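Local coordinates for protein spermidine N(1)-acetyltransferase (Thermoplasma acidophilum, PDB 3K9U) that catalyses the transfer of an acetyl group from acetyl-CoA to polyamines such as spermidine, which protects the cell against polyamine toxicity, at residues E11-L16 with Y45-L50; I5-I10 with L64-F69; E122-V127 with I154-Y159. All blocks are in the same frame, centred on the assembly; numbering follows the deposited sequence.

Contact 1 of 3, residues E11-L16 with Y45-L50; sequences EDLETL and YSKEKL
Within the helical layer of this GNAT fold, Leu13 and Leu16 on the first turn of helix 13-27 pack against Lys47 and Leu50 on the first turn of helix 47-59. The closest approach is made by Leu13, whose CD1 lies 3.6 Å from Leu50 CB, and the same methyl rests near the backbone carbonyl of Lys47, with CD1 3.8 Å from Lys47 O. Its other branch meets the lysine stem: Leu13 CD2 is 4.0 Å from Lys47 CG, and the two side chains cross at about a right angle. In Leu13, CG anti to the backbone N (chi1 177°) turns the branch point toward helix 47-59, and chi2 of 73° then sends CD1 to Leu50 and CD2 to Lys47. One turn on, Leu16 CD2 touches Leu50 CD1 at 4.1 Å, and Leu50 therefore receives a leucine at its CB and another at the end of one branch. Ile17 widens the apolar patch by packing on both Lys47 and Leu50, while Leu74 and Phe77 of strand 73-83 meet Leu16 from the sheet.

At the exposed margin the far end of Lys47 comes up to Glu14, with Lys47 CE 4.3 Å from Glu14 CG. Lysine suits this edge, since its CB and CG can join Leu13 while the ammonium can probably remain in solvent. Ser46 caps the second helix: its OG accepts from Lys49 N at 3.1 Å and so occupies an N-H of the first turn that has no helical carbonyl to bind.

No hydrogen bond crosses between residues 11-16 and 45-50. The charged ends of Glu14 and Lys47, OE2 and NZ, are 5.8 Å apart, so any attraction is probably diffuse, and the two helix starts are joined chiefly by burial of leucine branches and the lysine stem.

Contact 2 of 3, residues I5-I10 with L64-F69; sequences IRKLSI and LFLGAF
The guanidinium of Arg6 lies flat over one face of the Phe69 ring, the two planes only 20° apart, with Arg6 CZ 3.7 Å from the ring centroid and almost on its normal: a stacked cation-pi pair. Arg6 NH1 makes the nearest approach, 3.3 Å from Phe69 CE2. Arg6 CG sits between the backbone N and the carbonyl carbon (chi1 56°), and the chain then runs extended to NE, which carries the flat head across the ring. The Phe65 ring has Leu8 over one face, its CD1 3.9 Å from the centroid in a CH-pi contact. Leu8 CD2 also approaches Phe69 obliquely, so this leucine fills the space between the two phenylalanines. With an alanine here in place of Phe69, the Arg6 guanidinium would probably lose its stacking partner and be freer to turn.

Gly67 lies beneath Leu8, whose CG is 3.6 Å from Gly67 N; a side chain at this position would run into Leu8 CD2, so the lack of one lets the leucine settle on the strand. Arg6 and Gly67 form a hydrogen-bonded antiparallel pair, Arg6 N giving to Gly67 O at 3.2 Å and Gly67 N to Arg6 O at 3.0 Å. Beyond the end of the strand, Leu8 N continues the ladder to Phe65 O at 3.1 Å. On the other face Ile5 CD1 meets Ala68 CB at 3.6 Å. Thr106 and Leu107 of helix 103-118 pack on Ile5 and Ile103 on Ala68; a side chain as small as alanine probably lets the helix come this close.

Strand 3-7 is paired antiparallel to strand 63-70 after a long, mostly helical connection; 63-70 then begins the meander with 73-83 and 86-94, as is usual in the N-terminal half of the GNAT sheet.

Contact 3 of 3, residues E122-V127 with I154-Y159; sequences ECRLYV and IMEKKY
Strands 122-127 and 154-158 run antiparallel, their axes 4.7 Å apart at the closest, with Cys123-Lys157 and Leu125-Met155 as the hydrogen-bonded pairs. Each pair makes two backbone bonds, among them Met155 N to Leu125 O at 2.9 Å.

The face that carries Glu122, Arg124, Tyr126, Ile154, Glu156 and Lys158 is largely polar. Ile154 lies beside Tyr126, with CG1 over one face of the ring, 4.1 Å from its centroid, and its CG2 branch reaches the guanidinium of Arg124. Glu156 OE2 comes to the edge of that guanidinium, 3.6 Å from Arg124 NH1, a long salt bridge in which carboxylate and guanidinium planes stand 80° apart. Arginine suits this place because its stem can lie along a neighbour while its head meets an acid. Glu122 OE1 is only 2.8 Å from Glu156 OE1, both of them acceptors; two like charges this close would probably repel and may raise the pKa of one of the acids, while Lys158 NZ, 4.5 Å from Glu122 OE1, probably eases the repulsion.

In the GNAT fold these are the neighbouring strands of the C-terminal half of the sheet, and Tyr126 here touches acetyl-CoA. The opposite face, with Cys123, Leu125, Met155 and Lys157, packs on Phe143, while Phe135 and Tyr138, the latter the probable proton donor, pack on it from helix 132-139.

Met155 bends at its last torsion (chi3 79°), and its SD meets Val127 CG1 at 3.8 Å, sulfur giving a flexible filler beside a rigid valine. Tyr159 turns its ring edge to Cys123, with CE1 3.8 Å from Cys123 CB, and its hydroxyl is hydrogen-bonded to Glu112, which also forms a salt bridge with Lys157 NZ.

Overall arrangement
Contacts 1 and 2 are neighbours, their centres about 12 Å apart: helix 13-27 follows strand 3-7, helix 47-59 precedes strand 63-70, and contact 1 is nested in the chain loop that contact 2 closes. They touch where Leu16 meets Phe65 and Leu8 and where Asp12 meets the Phe69 ring. Both are largely buried, but contact 1 joins helices by aliphatic packing alone, whereas contact 2 adds a strand ladder and a cation-pi stack. Contact 3 belongs to the same sheet as contact 2 yet lies about 22 Å from it between centres, across the middle of the chain. Only partly buried, it has one mainly polar face and one mainly apolar, and reaches the acetyl-CoA pocket.

Contact 1 of 3, residues E11-L16 with Y45-L50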
loop_
_atom_site.group_PDB
_atom_site.type_symbol
_atom_site.label_atom_id
_atom_site.label_comp_id
_atom_site.label_asym_id
_atom_site.label_seq_id
_atom_site.Cartn_x
_atom_site.Cartn_y
_atom_site.Cartn_z
ATOM N N GLU A 11 12.512 24.304 -0.371
ATOM C CA GLU A 11 11.384 24.210 0.575
ATOM C C GLU A 11 10.822 22.784 0.681
ATOM O O GLU A 11 10.132 22.467 1.640
ATOM C CB GLU A 11 10.261 25.198 0.235
ATOM C CG GLU A 11 10.051 25.420 -1.239
ATOM C CD GLU A 11 8.690 25.984 -1.586
ATOM O OE1 GLU A 11 8.187 26.887 -0.867
ATOM O OE2 GLU A 11 8.134 25.523 -2.611
ATOM N N ASP A 12 11.145 21.922 -0.279
ATOM C CA ASP A 12 10.720 20.531 -0.219
ATOM C C ASP A 12 11.630 19.672 0.663
ATOM O O ASP A 12 11.385 18.486 0.817
ATOM C CB ASP A 12 10.633 19.937 -1.632
ATOM C CG ASP A 12 9.639 20.677 -2.511
ATOM O OD1 ASP A 12 8.494 20.913 -2.057
ATOM O OD2 ASP A 12 9.996 21.037 -3.657
ATOM N N LEU A 13 12.654 20.257 1.262
ATOM C CA LEU A 13 13.716 19.461 1.879
ATOM C C LEU A 13 13.262 18.522 2.998
ATOM O O LEU A 13 13.574 17.313 2.989
ATOM C CB LEU A 13 14.823 20.378 2.417
ATOM C CG LEU A 13 15.952 19.655 3.153
ATOM C CD1 LEU A 13 16.831 18.915 2.165
ATOM C CD2 LEU A 13 16.738 20.660 3.948
ATOM N N GLU A 14 12.557 19.071 3.974
ATOM C CA GLU A 14 12.223 18.306 5.170
ATOM C C GLU A 14 11.214 17.195 4.839
ATOM O O GLU A 14 11.301 16.087 5.377
ATOM C CB GLU A 14 11.699 19.230 6.284
ATOM C CG GLU A 14 12.749 20.309 6.792
ATOM C CD GLU A 14 12.942 21.530 5.848
ATOM O OE1 GLU A 14 12.351 21.572 4.738
ATOM O OE2 GLU A 14 13.697 22.459 6.220
ATOM N N THR A 15 10.265 17.486 3.951
ATOM C CA THR A 15 9.238 16.506 3.618
ATOM C C THR A 15 9.867 15.401 2.744
ATOM O O THR A 15 9.556 14.211 2.896
ATOM C CB THR A 15 7.963 17.170 3.011
ATOM O OG1 THR A 15 8.297 17.857 1.809
ATOM C CG2 THR A 15 7.357 18.197 3.973
ATOM N N LEU A 16 10.820 15.783 1.899
ATOM C CA LEU A 16 11.574 14.802 1.096
ATOM C C LEU A 16 12.308 13.747 1.960
ATOM O O LEU A 16 12.237 12.534 1.678
ATOM C CB LEU A 16 12.523 15.518 0.149
ATOM C CG LEU A 16 13.250 14.675 -0.917
ATOM C CD1 LEU A 16 12.312 14.184 -1.976
ATOM C CD2 LEU A 16 14.325 15.521 -1.564
ATOM N N TYR A 45 20.385 10.867 3.104
ATOM C CA TYR A 45 19.319 11.853 3.214
ATOM C C TYR A 45 19.520 12.903 4.330
ATOM O O TYR A 45 18.571 13.465 4.828
ATOM C CB TYR A 45 17.945 11.136 3.300
ATOM C CG TYR A 45 17.575 10.439 1.998
ATOM C CD1 TYR A 45 16.897 11.121 0.986
ATOM C CD2 TYR A 45 17.928 9.112 1.765
ATOM C CE1 TYR A 45 16.569 10.497 -0.229
ATOM C CE2 TYR A 45 17.611 8.478 0.550
ATOM C CZ TYR A 45 16.927 9.180 -0.445
ATOM O OH TYR A 45 16.611 8.568 -1.658
ATOM N N SER A 46 20.758 13.212 4.684
ATOM C CA SER A 46 21.026 14.362 5.525
ATOM C C SER A 46 20.526 15.644 4.844
ATOM O O SER A 46 20.519 15.734 3.615
ATOM C CB SER A 46 22.539 14.503 5.774
ATOM O OG SER A 46 23.159 15.037 4.616
ATOM N N LYS A 47 20.137 16.631 5.654
ATOM C CA LYS A 47 19.802 17.969 5.156
ATOM C C LYS A 47 20.883 18.532 4.185
ATOM O O LYS A 47 20.554 19.037 3.121
ATOM C CB LYS A 47 19.619 18.959 6.313
ATOM C CG LYS A 47 18.288 18.751 7.067
ATOM C CD LYS A 47 18.020 19.832 8.144
ATOM C CE LYS A 47 16.600 19.731 8.705
ATOM N NZ LYS A 47 16.395 18.699 9.791
ATOM N N GLU A 48 22.150 18.446 4.559
ATOM C CA GLU A 48 23.165 19.147 3.793
ATOM C C GLU A 48 23.339 18.486 2.421
ATOM O O GLU A 48 23.369 19.163 1.393
ATOM C CB GLU A 48 24.490 19.194 4.539
ATOM C CG GLU A 48 24.502 20.130 5.712
ATOM C CD GLU A 48 23.565 19.691 6.825
ATOM O OE1 GLU A 48 23.406 18.472 7.022
ATOM O OE2 GLU A 48 22.986 20.567 7.493
ATOM N N LYS A 49 23.407 17.164 2.415
ATOM C CA LYS A 49 23.635 16.412 1.201
ATOM C C LYS A 49 22.478 16.587 0.229
ATOM O O LYS A 49 22.717 16.863 -0.956
ATOM C CB LYS A 49 23.860 14.936 1.513
ATOM C CG LYS A 49 24.289 14.084 0.296
ATOM C CD LYS A 49 24.890 12.706 0.750
ATOM C CE LYS A 49 26.152 12.330 -0.071
ATOM N NZ LYS A 49 27.327 13.318 0.024
ATOM N N LEU A 50 21.232 16.445 0.710
ATOM C CA LEU A 50 20.061 16.660 -0.174
ATOM C C LEU A 50 19.947 18.096 -0.725
ATOM O O LEU A 50 19.608 18.295 -1.890
ATOM C CB LEU A 50 18.739 16.341 0.533
ATOM C CG LEU A 50 18.370 14.881 0.665
ATOM C CD1 LEU A 50 17.035 14.803 1.417
ATOM C CD2 LEU A 50 18.340 14.174 -0.749
#

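Contact 2 of 3, residues I5-I10 with L64-F69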
loop_
_atom_site.group_PDB
_atom_site.type_symbol
_atom_site.label_atom_id
_atom_site.label_comp_id
_atom_site.label_asym_id
_atom_site.label_seq_id
_atom_site.Cartn_x
_atom_site.Cartn_y
_atom_site.Cartn_z
ATOM N N ILE A 5 3.212 17.206 -10.768
ATOM C CA ILE A 5 4.627 16.843 -10.851
ATOM C C ILE A 5 5.450 18.093 -11.189
ATOM O O ILE A 5 5.114 18.802 -12.109
ATOM C CB ILE A 5 4.888 15.793 -11.959
ATOM C CG1 ILE A 5 4.062 14.521 -11.724
ATOM C CG2 ILE A 5 6.403 15.463 -12.055
ATOM C CD1 ILE A 5 4.294 13.832 -10.350
ATOM N N ARG A 6 6.516 18.365 -10.448
ATOM C CA ARG A 6 7.363 19.511 -10.743
ATOM C C ARG A 6 8.712 19.397 -10.090
ATOM O O ARG A 6 8.903 18.609 -9.165
ATOM C CB ARG A 6 6.705 20.821 -10.296
ATOM C CG ARG A 6 6.313 20.881 -8.835
ATOM C CD ARG A 6 6.035 22.349 -8.388
ATOM N NE ARG A 6 5.827 22.375 -6.933
ATOM C CZ ARG A 6 4.686 22.051 -6.328
ATOM N NH1 ARG A 6 4.613 22.064 -4.995
ATOM N NH2 ARG A 6 3.619 21.712 -7.044
ATOM N N LYS A 7 9.647 20.216 -10.569
ATOM C CA LYS A 7 10.995 20.254 -10.015
ATOM C C LYS A 7 10.961 20.522 -8.515
ATOM O O LYS A 7 10.156 21.322 -8.015
ATOM C CB LYS A 7 11.843 21.296 -10.739
ATOM C CG LYS A 7 12.163 20.907 -12.212
ATOM C CD LYS A 7 13.084 21.909 -12.908
ATOM C CE LYS A 7 13.412 21.415 -14.337
ATOM N NZ LYS A 7 14.792 21.759 -14.851
ATOM N N LEU A 8 11.799 19.791 -7.791
ATOM C CA LEU A 8 11.920 19.983 -6.356
ATOM C C LEU A 8 12.679 21.264 -6.088
ATOM O O LEU A 8 13.460 21.713 -6.928
ATOM C CB LEU A 8 12.634 18.804 -5.725
ATOM C CG LEU A 8 11.765 17.551 -5.785
ATOM C CD1 LEU A 8 12.625 16.299 -5.677
ATOM C CD2 LEU A 8 10.712 17.622 -4.708
ATOM N N SER A 9 12.431 21.860 -4.932
ATOM C CA SER A 9 13.096 23.084 -4.555
ATOM C C SER A 9 13.433 22.948 -3.087
ATOM O O SER A 9 13.030 21.953 -2.446
ATOM C CB SER A 9 12.202 24.311 -4.820
ATOM O OG SER A 9 11.230 24.449 -3.797
ATOM N N ILE A 10 14.175 23.921 -2.554
ATOM C CA ILE A 10 14.748 23.729 -1.219
ATOM C C ILE A 10 13.656 23.685 -0.124
ATOM O O ILE A 10 13.851 23.080 0.929
ATOM C CB ILE A 10 15.874 24.760 -0.867
ATOM C CG1 ILE A 10 15.313 26.031 -0.246
ATOM C CG2 ILE A 10 16.762 25.091 -2.089
ATOM C CD1 ILE A 10 16.414 27.030 0.044
ATOM N N LEU A 64 17.362 15.436 -13.680
ATOM C CA LEU A 64 15.934 15.560 -13.447
ATOM C C LEU A 64 15.650 15.088 -12.048
ATOM O O LEU A 64 15.907 13.919 -11.726
ATOM C CB LEU A 64 15.139 14.693 -14.409
ATOM C CG LEU A 64 15.134 14.993 -15.909
ATOM C CD1 LEU A 64 16.535 15.161 -16.456
ATOM C CD2 LEU A 64 14.403 13.844 -16.647
ATOM N N PHE A 65 15.075 15.970 -11.234
ATOM C CA PHE A 65 14.788 15.656 -9.841
ATOM C C PHE A 65 13.405 16.241 -9.560
ATOM O O PHE A 65 13.247 17.447 -9.313
ATOM C CB PHE A 65 15.912 16.237 -8.963
ATOM C CG PHE A 65 16.057 15.618 -7.577
ATOM C CD1 PHE A 65 15.538 14.376 -7.248
ATOM C CD2 PHE A 65 16.804 16.284 -6.621
ATOM C CE1 PHE A 65 15.718 13.849 -5.967
ATOM C CE2 PHE A 65 17.007 15.760 -5.349
ATOM C CZ PHE A 65 16.461 14.550 -5.012
ATOM N N LEU A 66 12.401 15.363 -9.635
ATOM C CA LEU A 66 10.994 15.771 -9.605
ATOM C C LEU A 66 10.281 15.187 -8.400
ATOM O O LEU A 66 10.610 14.099 -7.956
ATOM C CB LEU A 66 10.277 15.291 -10.869
ATOM C CG LEU A 66 10.942 15.467 -12.227
ATOM C CD1 LEU A 66 10.167 14.768 -13.323
ATOM C CD2 LEU A 66 11.087 16.947 -12.564
ATOM N N GLY A 67 9.290 15.923 -7.900
ATOM C CA GLY A 67 8.411 15.493 -6.827
ATOM C C GLY A 67 6.985 15.288 -7.318
ATOM O O GLY A 67 6.533 15.961 -8.266
ATOM N N ALA A 68 6.294 14.323 -6.694
ATOM C CA ALA A 68 4.869 14.138 -6.873
ATOM C C ALA A 68 4.149 14.761 -5.679
ATOM O O ALA A 68 4.396 14.390 -4.525
ATOM C CB ALA A 68 4.521 12.622 -7.015
ATOM N N PHE A 69 3.256 15.698 -5.954
ATOM C CA PHE A 69 2.504 16.362 -4.911
ATOM C C PHE A 69 1.020 15.968 -4.991
ATOM O O PHE A 69 0.358 16.182 -6.013
ATOM C CB PHE A 69 2.676 17.876 -5.032
ATOM C CG PHE A 69 4.111 18.347 -4.823
ATOM C CD1 PHE A 69 5.067 18.201 -5.827
ATOM C CD2 PHE A 69 4.499 18.939 -3.631
ATOM C CE1 PHE A 69 6.380 18.656 -5.640
ATOM C CE2 PHE A 69 5.817 19.397 -3.440
ATOM C CZ PHE A 69 6.752 19.250 -4.436
HETATM O O HOH W 1 14.799 19.995 -9.519
#

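Contact 3 of 3, residues E122-V127 with I154-Y159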
loop_
_atom_site.group_PDB
_atom_site.type_symbol
_atom_site.label_atom_id
_atom_site.label_comp_id
_atom_site.label_asym_id
_atom_site.label_seq_id
_atom_site.Cartn_x
_atom_site.Cartn_y
_atom_site.Cartn_z
ATOM N N GLU A 122 17.801 5.535 -24.454
ATOM C CA GLU A 122 18.058 4.427 -23.537
ATOM C C GLU A 122 18.113 4.906 -22.082
ATOM O O GLU A 122 18.678 5.969 -21.783
ATOM C CB GLU A 122 19.381 3.779 -23.914
ATOM C CG GLU A 122 19.756 2.496 -23.182
ATOM C CD GLU A 122 20.862 1.729 -23.932
ATOM O OE1 GLU A 122 20.864 0.474 -23.927
ATOM O OE2 GLU A 122 21.709 2.387 -24.568
ATOM N N CYS A 123 17.538 4.099 -21.191
ATOM C CA CYS A 123 17.505 4.361 -19.770
ATOM C C CYS A 123 17.867 3.099 -19.020
ATOM O O CYS A 123 17.299 2.048 -19.288
ATOM C CB CYS A 123 16.108 4.811 -19.353
ATOM S SG CYS A 123 16.016 5.263 -17.594
ATOM N N ARG A 124 18.808 3.182 -18.081
ATOM C CA ARG A 124 19.148 2.020 -17.260
ATOM C C ARG A 124 18.891 2.279 -15.804
ATOM O O ARG A 124 18.757 3.422 -15.385
ATOM C CB ARG A 124 20.599 1.552 -17.486
ATOM C CG ARG A 124 21.666 2.614 -17.360
ATOM C CD ARG A 124 23.010 2.198 -18.000
ATOM N NE ARG A 124 23.920 1.643 -16.997
ATOM C CZ ARG A 124 24.157 0.346 -16.809
ATOM N NH1 ARG A 124 23.566 -0.574 -17.577
ATOM N NH2 ARG A 124 25.001 -0.033 -15.842
ATOM N N LEU A 125 18.792 1.207 -15.031
ATOM C CA LEU A 125 18.556 1.327 -13.609
ATOM C C LEU A 125 19.039 0.089 -12.873
ATOM O O LEU A 125 19.148 -0.985 -13.467
ATOM C CB LEU A 125 17.071 1.577 -13.348
ATOM C CG LEU A 125 16.066 0.455 -13.677
ATOM C CD1 LEU A 125 15.967 -0.580 -12.520
ATOM C CD2 LEU A 125 14.690 0.993 -14.030
ATOM N N TYR A 126 19.332 0.250 -11.576
ATOM C CA TYR A 126 19.620 -0.873 -10.700
ATOM C C TYR A 126 18.448 -1.001 -9.717
ATOM O O TYR A 126 18.018 -0.026 -9.120
ATOM C CB TYR A 126 20.926 -0.630 -9.908
ATOM C CG TYR A 126 22.210 -0.551 -10.740
ATOM C CD1 TYR A 126 23.279 -1.418 -10.510
ATOM C CD2 TYR A 126 22.351 0.399 -11.731
ATOM C CE1 TYR A 126 24.473 -1.341 -11.269
ATOM C CE2 TYR A 126 23.521 0.494 -12.481
ATOM C CZ TYR A 126 24.576 -0.382 -12.264
ATOM O OH TYR A 126 25.701 -0.252 -13.059
ATOM N N VAL A 127 17.929 -2.212 -9.567
ATOM C CA VAL A 127 16.921 -2.527 -8.570
ATOM C C VAL A 127 17.375 -3.797 -7.820
ATOM O O VAL A 127 17.940 -4.752 -8.425
ATOM C CB VAL A 127 15.546 -2.747 -9.232
ATOM C CG1 VAL A 127 15.615 -3.826 -10.300
ATOM C CG2 VAL A 127 14.435 -3.075 -8.178
ATOM N N ILE A 154 20.293 -5.298 -13.204
ATOM C CA ILE A 154 20.456 -4.132 -14.050
ATOM C C ILE A 154 19.368 -4.217 -15.125
ATOM O O ILE A 154 19.278 -5.218 -15.832
ATOM C CB ILE A 154 21.875 -4.092 -14.701
ATOM C CG1 ILE A 154 22.959 -3.948 -13.629
ATOM C CG2 ILE A 154 21.984 -2.954 -15.737
ATOM C CD1 ILE A 154 24.389 -4.173 -14.143
ATOM N N MET A 155 18.530 -3.194 -15.232
ATOM C CA MET A 155 17.476 -3.200 -16.240
ATOM C C MET A 155 17.655 -2.067 -17.238
ATOM O O MET A 155 18.211 -1.033 -16.909
ATOM C CB MET A 155 16.093 -3.104 -15.592
ATOM C CG MET A 155 15.839 -4.167 -14.552
ATOM S SD MET A 155 14.208 -4.059 -13.784
ATOM C CE MET A 155 13.151 -4.818 -15.043
ATOM N N GLU A 156 17.175 -2.288 -18.454
ATOM C CA GLU A 156 17.250 -1.323 -19.525
ATOM C C GLU A 156 15.946 -1.254 -20.270
ATOM O O GLU A 156 15.242 -2.248 -20.410
ATOM C CB GLU A 156 18.404 -1.642 -20.517
ATOM C CG GLU A 156 19.794 -1.630 -19.843
ATOM C CD GLU A 156 20.994 -1.878 -20.794
ATOM O OE1 GLU A 156 20.933 -1.559 -22.014
ATOM O OE2 GLU A 156 22.012 -2.402 -20.282
ATOM N N LYS A 157 15.671 -0.058 -20.778
ATOM C CA LYS A 157 14.572 0.203 -21.683
ATOM C C LYS A 157 15.097 1.083 -22.785
ATOM O O LYS A 157 15.799 2.075 -22.510
ATOM C CB LYS A 157 13.472 0.960 -20.949
ATOM C CG LYS A 157 12.203 1.282 -21.789
ATOM C CD LYS A 157 11.156 2.014 -20.897
ATOM C CE LYS A 157 9.864 2.289 -21.635
ATOM N NZ LYS A 157 8.820 2.833 -20.702
ATOM N N LYS A 158 14.709 0.751 -24.011
ATOM C CA LYS A 158 15.103 1.446 -25.223
ATOM C C LYS A 158 13.964 2.334 -25.735
ATOM O O LYS A 158 12.799 1.995 -25.597
ATOM C CB LYS A 158 15.418 0.411 -26.302
ATOM C CG LYS A 158 16.557 -0.550 -25.951
ATOM C CD LYS A 158 17.919 0.066 -26.278
ATOM C CE LYS A 158 18.280 -0.097 -27.759
ATOM N NZ LYS A 158 19.353 0.870 -28.177
ATOM N N TYR A 159 14.294 3.460 -26.351
ATOM C CA TYR A 159 13.280 4.392 -26.850
ATOM C C TYR A 159 13.326 4.588 -28.363
ATOM O O TYR A 159 14.340 4.361 -29.009
ATOM C CB TYR A 159 13.425 5.736 -26.157
ATOM C CG TYR A 159 13.141 5.631 -24.689
ATOM C CD1 TYR A 159 14.152 5.286 -23.796
ATOM C CD2 TYR A 159 11.858 5.814 -24.194
ATOM C CE1 TYR A 159 13.904 5.155 -22.435
ATOM C CE2 TYR A 159 11.593 5.696 -22.817
ATOM C CZ TYR A 159 12.627 5.372 -21.949
ATOM O OH TYR A 159 12.403 5.252 -20.601
ATOM O OXT TYR A 159 12.320 4.980 -28.951
#